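Local coordinates for cell division control protein (Pyrococcus abyssi, PDB 6RPP), which is an intein with a HINT fold that probably excises itself from its host helicase precursor by protein splicing, joining the flanking segments, at residues M81-G87 against D132-L138. The protein carries 2 engineered substitutions. Sequence-based numbering, arbitrary orientation.
Sequences MLVKTRG and DEVAEIL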
ATOM      1  N   MET A  81     -12.338   2.049   1.545  1.00 18.24           N
ATOM      2  CA  MET A  81     -12.598   0.881   2.388  1.00 22.76           C
ATOM      3  C   MET A  81     -11.612   0.844   3.535  1.00 19.96           C
ATOM      4  O   MET A  81     -10.408   0.975   3.325  1.00 18.54           O
ATOM      5  CB  MET A  81     -12.496  -0.457   1.616  1.00 26.62           C
ATOM      6  CG  MET A  81     -13.373  -0.630   0.423  1.00 50.31           C
ATOM      7  SD  MET A  81     -14.944  -1.062   1.098  1.00 55.34           S
ATOM      8  CE  MET A  81     -15.852  -1.496  -0.389  1.00 59.57           C
ATOM      9  N   LEU A  82     -12.111   0.582   4.731  1.00 17.74           N
ATOM     10  CA  LEU A  82     -11.259   0.298   5.878  1.00 17.94           C
ATOM     11  C   LEU A  82     -11.217  -1.209   6.019  1.00 19.20           C
ATOM     12  O   LEU A  82     -12.260  -1.844   6.185  1.00 20.48           O
ATOM     13  CB  LEU A  82     -11.807   0.968   7.149  1.00 19.37           C
ATOM     14  CG  LEU A  82     -11.335   0.416   8.492  1.00 22.44           C
ATOM     15  CD1 LEU A  82      -9.846   0.720   8.652  1.00 23.90           C
ATOM     16  CD2 LEU A  82     -12.170   1.011   9.634  1.00 22.57           C
ATOM     17  N   VAL A  83     -10.017  -1.770   6.018  1.00 17.90           N
ATOM     18  CA  VAL A  83      -9.826  -3.214   6.105  1.00 16.70           C
ATOM     19  C   VAL A  83      -9.192  -3.504   7.439  1.00 18.25           C
ATOM     20  O   VAL A  83      -8.180  -2.882   7.782  1.00 18.93           O
ATOM     21  CB  VAL A  83      -8.948  -3.722   4.966  1.00 16.75           C
ATOM     22  CG1 VAL A  83      -8.626  -5.239   5.125  1.00 19.89           C
ATOM     23  CG2 VAL A  83      -9.628  -3.438   3.674  1.00 17.37           C
ATOM     24  N   LYS A  84      -9.818  -4.377   8.228  1.00 16.55           N
ATOM     25  CA  LYS A  84      -9.308  -4.730   9.546  1.00 19.00           C
ATOM     26  C   LYS A  84      -9.082  -6.231   9.617  1.00 21.25           C
ATOM     27  O   LYS A  84      -9.935  -7.002   9.149  1.00 19.86           O
ATOM     28  CB  LYS A  84     -10.286  -4.315  10.671  1.00 19.11           C
ATOM     29  CG  LYS A  84     -10.569  -2.813  10.758  1.00 23.39           C
ATOM     30  CD  LYS A  84     -11.666  -2.547  11.787  1.00 29.55           C
ATOM     31  CE  LYS A  84     -11.181  -2.813  13.190  1.00 31.88           C
ATOM     32  NZ  LYS A  84     -12.278  -2.443  14.185  1.00 35.32           N
ATOM     33  N   THR A  85      -7.968  -6.664  10.226  1.00 18.24           N
ATOM     34  CA  THR A  85      -7.668  -8.090  10.315  1.00 18.43           C
ATOM     35  C   THR A  85      -7.823  -8.596  11.751  1.00 23.78           C
ATOM     36  O   THR A  85      -7.868  -7.819  12.719  1.00 22.11           O
ATOM     37  CB  THR A  85      -6.254  -8.439   9.842  1.00 21.74           C
ATOM     38  OG1 THR A  85      -5.297  -7.959  10.816  1.00 21.07           O
ATOM     39  CG2 THR A  85      -5.930  -7.848   8.462  1.00 18.81           C
ATOM     40  N   ARG A  86      -7.917  -9.928  11.889  1.00 21.52           N
ATOM     41  CA  ARG A  86      -8.046 -10.516  13.226  1.00 22.89           C
ATOM     42  C   ARG A  86      -6.781 -10.308  14.047  1.00 22.93           C
ATOM     43  O   ARG A  86      -6.870 -10.208  15.278  1.00 27.32           O
ATOM     44  CB  ARG A  86      -8.400 -11.986  13.107  1.00 25.33           C
ATOM     45  CG  ARG A  86      -9.864 -12.102  12.799  1.00 34.48           C
ATOM     46  CD  ARG A  86     -10.420 -13.529  12.829  1.00 42.14           C
ATOM     47  NE  ARG A  86     -11.206 -13.778  11.621  1.00 67.02           N
ATOM     48  CZ  ARG A  86     -12.494 -13.473  11.477  1.00 74.29           C
ATOM     49  NH1 ARG A  86     -13.105 -13.713  10.324  1.00 74.23           N
ATOM     50  NH2 ARG A  86     -13.173 -12.918  12.475  1.00 75.33           N
ATOM     51  N   GLY A  87      -5.637 -10.266  13.401  1.00 23.49           N
ATOM     52  CA  GLY A  87      -4.364 -10.048  14.038  1.00 23.62           C
ATOM     53  C   GLY A  87      -4.064  -8.613  14.347  1.00 22.50           C
ATOM     54  O   GLY A  87      -2.951  -8.304  14.804  1.00 25.17           O
ATOM     55  N   ASP A 132      -3.184 -13.614   7.777  1.00 20.09           N
ATOM     56  CA  ASP A 132      -4.041 -13.077   8.820  1.00 18.63           C
ATOM     57  C   ASP A 132      -5.456 -12.868   8.272  1.00 21.74           C
ATOM     58  O   ASP A 132      -5.635 -12.102   7.320  1.00 23.00           O
ATOM     59  CB  ASP A 132      -3.412 -11.754   9.314  1.00 20.02           C
ATOM     60  CG  ASP A 132      -4.139 -11.126  10.465  1.00 23.32           C
ATOM     61  OD1 ASP A 132      -5.117 -11.694  10.987  1.00 24.07           O
ATOM     62  OD2 ASP A 132      -3.686  -9.992  10.828  1.00 24.14           O
ATOM     63  N   GLU A 133      -6.444 -13.540   8.866  1.00 23.27           N
ATOM     64  CA  GLU A 133      -7.833 -13.424   8.397  1.00 24.44           C
ATOM     65  C   GLU A 133      -8.341 -11.996   8.440  1.00 22.96           C
ATOM     66  O   GLU A 133      -8.261 -11.308   9.474  1.00 22.36           O
ATOM     67  CB  GLU A 133      -8.761 -14.294   9.246  1.00 24.98           C
ATOM     68  CG  GLU A 133      -8.428 -15.770   9.089  1.00 35.07           C
ATOM     69  CD  GLU A 133      -9.367 -16.681   9.850  1.00 53.37           C
ATOM     70  OE1 GLU A 133     -10.417 -16.203  10.318  1.00 52.76           O
ATOM     71  OE2 GLU A 133      -9.048 -17.884   9.973  1.00 58.87           O
ATOM     72  N   VAL A 134      -8.951 -11.565   7.335  1.00 20.80           N
ATOM     73  CA  VAL A 134      -9.733 -10.333   7.417  1.00 20.89           C
ATOM     74  C   VAL A 134     -10.877 -10.518   8.427  1.00 23.70           C
ATOM     75  O   VAL A 134     -11.575 -11.555   8.445  1.00 27.93           O
ATOM     76  CB  VAL A 134     -10.260  -9.962   6.016  1.00 24.28           C
ATOM     77  CG1 VAL A 134     -11.241  -8.774   6.090  1.00 25.58           C
ATOM     78  CG2 VAL A 134      -9.110  -9.669   5.073  1.00 22.95           C
ATOM     79  N   ALA A 135     -11.092  -9.502   9.274  1.00 21.28           N
ATOM     80  CA  ALA A 135     -12.129  -9.439  10.292  1.00 22.69           C
ATOM     81  C   ALA A 135     -13.368  -8.705   9.797  1.00 23.22           C
ATOM     82  O   ALA A 135     -14.485  -9.193   9.983  1.00 28.27           O
ATOM     83  CB  ALA A 135     -11.593  -8.764  11.579  1.00 24.82           C
ATOM     84  N   GLU A 136     -13.190  -7.557   9.156  1.00 21.99           N
ATOM     85  CA  GLU A 136     -14.277  -6.730   8.678  1.00 21.93           C
ATOM     86  C   GLU A 136     -13.730  -5.820   7.595  1.00 19.54           C
ATOM     87  O   GLU A 136     -12.554  -5.394   7.637  1.00 24.10           O
ATOM     88  CB  GLU A 136     -14.910  -5.860   9.791  1.00 36.71           C
ATOM     89  CG  GLU A 136     -15.509  -6.534  10.999  1.00 59.55           C
ATOM     90  CD  GLU A 136     -14.559  -6.521  12.192  1.00 63.13           C
ATOM     91  OE1 GLU A 136     -13.744  -5.569  12.300  1.00 59.74           O
ATOM     92  OE2 GLU A 136     -14.624  -7.460  13.015  1.00 65.99           O
ATOM     93  N   ILE A 137     -14.595  -5.484   6.651  1.00 20.97           N
ATOM     94  CA  ILE A 137     -14.318  -4.459   5.655  1.00 21.33           C
ATOM     95  C   ILE A 137     -15.445  -3.451   5.745  1.00 24.20           C
ATOM     96  O   ILE A 137     -16.618  -3.841   5.666  1.00 28.84           O
ATOM     97  CB  ILE A 137     -14.251  -5.010   4.221  1.00 26.48           C
ATOM     98  CG1 ILE A 137     -13.245  -6.167   4.130  1.00 25.96           C
ATOM     99  CG2 ILE A 137     -13.951  -3.851   3.217  1.00 26.05           C
ATOM    100  CD1 ILE A 137     -13.952  -7.519   3.969  1.00 37.90           C
ATOM    101  N   LEU A 138     -15.103  -2.175   5.874  1.00 21.42           N
ATOM    102  CA  LEU A 138     -16.119  -1.130   6.079  1.00 20.97           C
ATOM    103  C   LEU A 138     -15.904   0.001   5.085  1.00 21.44           C
ATOM    104  O   LEU A 138     -14.835   0.638   5.092  1.00 24.35           O
ATOM    105  CB  LEU A 138     -16.051  -0.571   7.503  1.00 29.75           C
ATOM    106  CG  LEU A 138     -17.061   0.537   7.822  1.00 46.02           C
ATOM    107  CD1 LEU A 138     -18.479   0.165   7.348  1.00 52.17           C
ATOM    108  CD2 LEU A 138     -17.062   0.840   9.315  1.00 54.36           C
TER
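Lys84 faces both Ala135 and Glu136 in a classic beta bulge, which shifts by one residue the register of the antiparallel strands 80-85 and 128-140 in the HINT fold of this intein. Lys84 O takes a hydrogen bond from Ala135 N at 2.8 Å and a weak one from Glu136 N, while the N-H of Lys84 donates a hydrogen bond to Glu136 O. Ala135 suits the bulge because its lone methyl fits against Lys84 O and the backbone of Thr85, where a longer side chain would probably have to pass that of Arg86. Beyond the bulge, Arg86 can be followed outward along the partner strand. Its CB and CG pass Glu133 O, which also accepts a straight bond from Arg86 N, and CG reaches Ala135 CB as well. CD then meets Glu133 CB, NE makes a salt bridge of 2.9 Å to Glu133 OE1, and Ala135 CA lies over the centre of one guanidinium face. At the tip, NH1 comes 3.2 Å from Val134 O, at an angle too poor for a hydrogen bond. The guanidinium and carboxylate planes stand 88° apart, and OE1 is met on its anti side. Asp132 faces the end of strand 80-85, where the chain turns: with CG anti to the backbone N (chi1 -176°), its OD1 accepts from Gly87 N through its syn lone pair. Replacing Asp132 with an alanine would probably leave the Thr85 hydroxyl and the Gly87 amide without their shared acceptor group, freeing the turn to shift. At the far end, Met81 SD rests 3.6 Å from Ile137 CG2, a contact whose Ile137 side also packs on Leu115. Thr85 OG1, also bonded to Lys89 N, donates to Asp132 OD2 at 2.6 Å from above the carboxylate plane, 47° out of it.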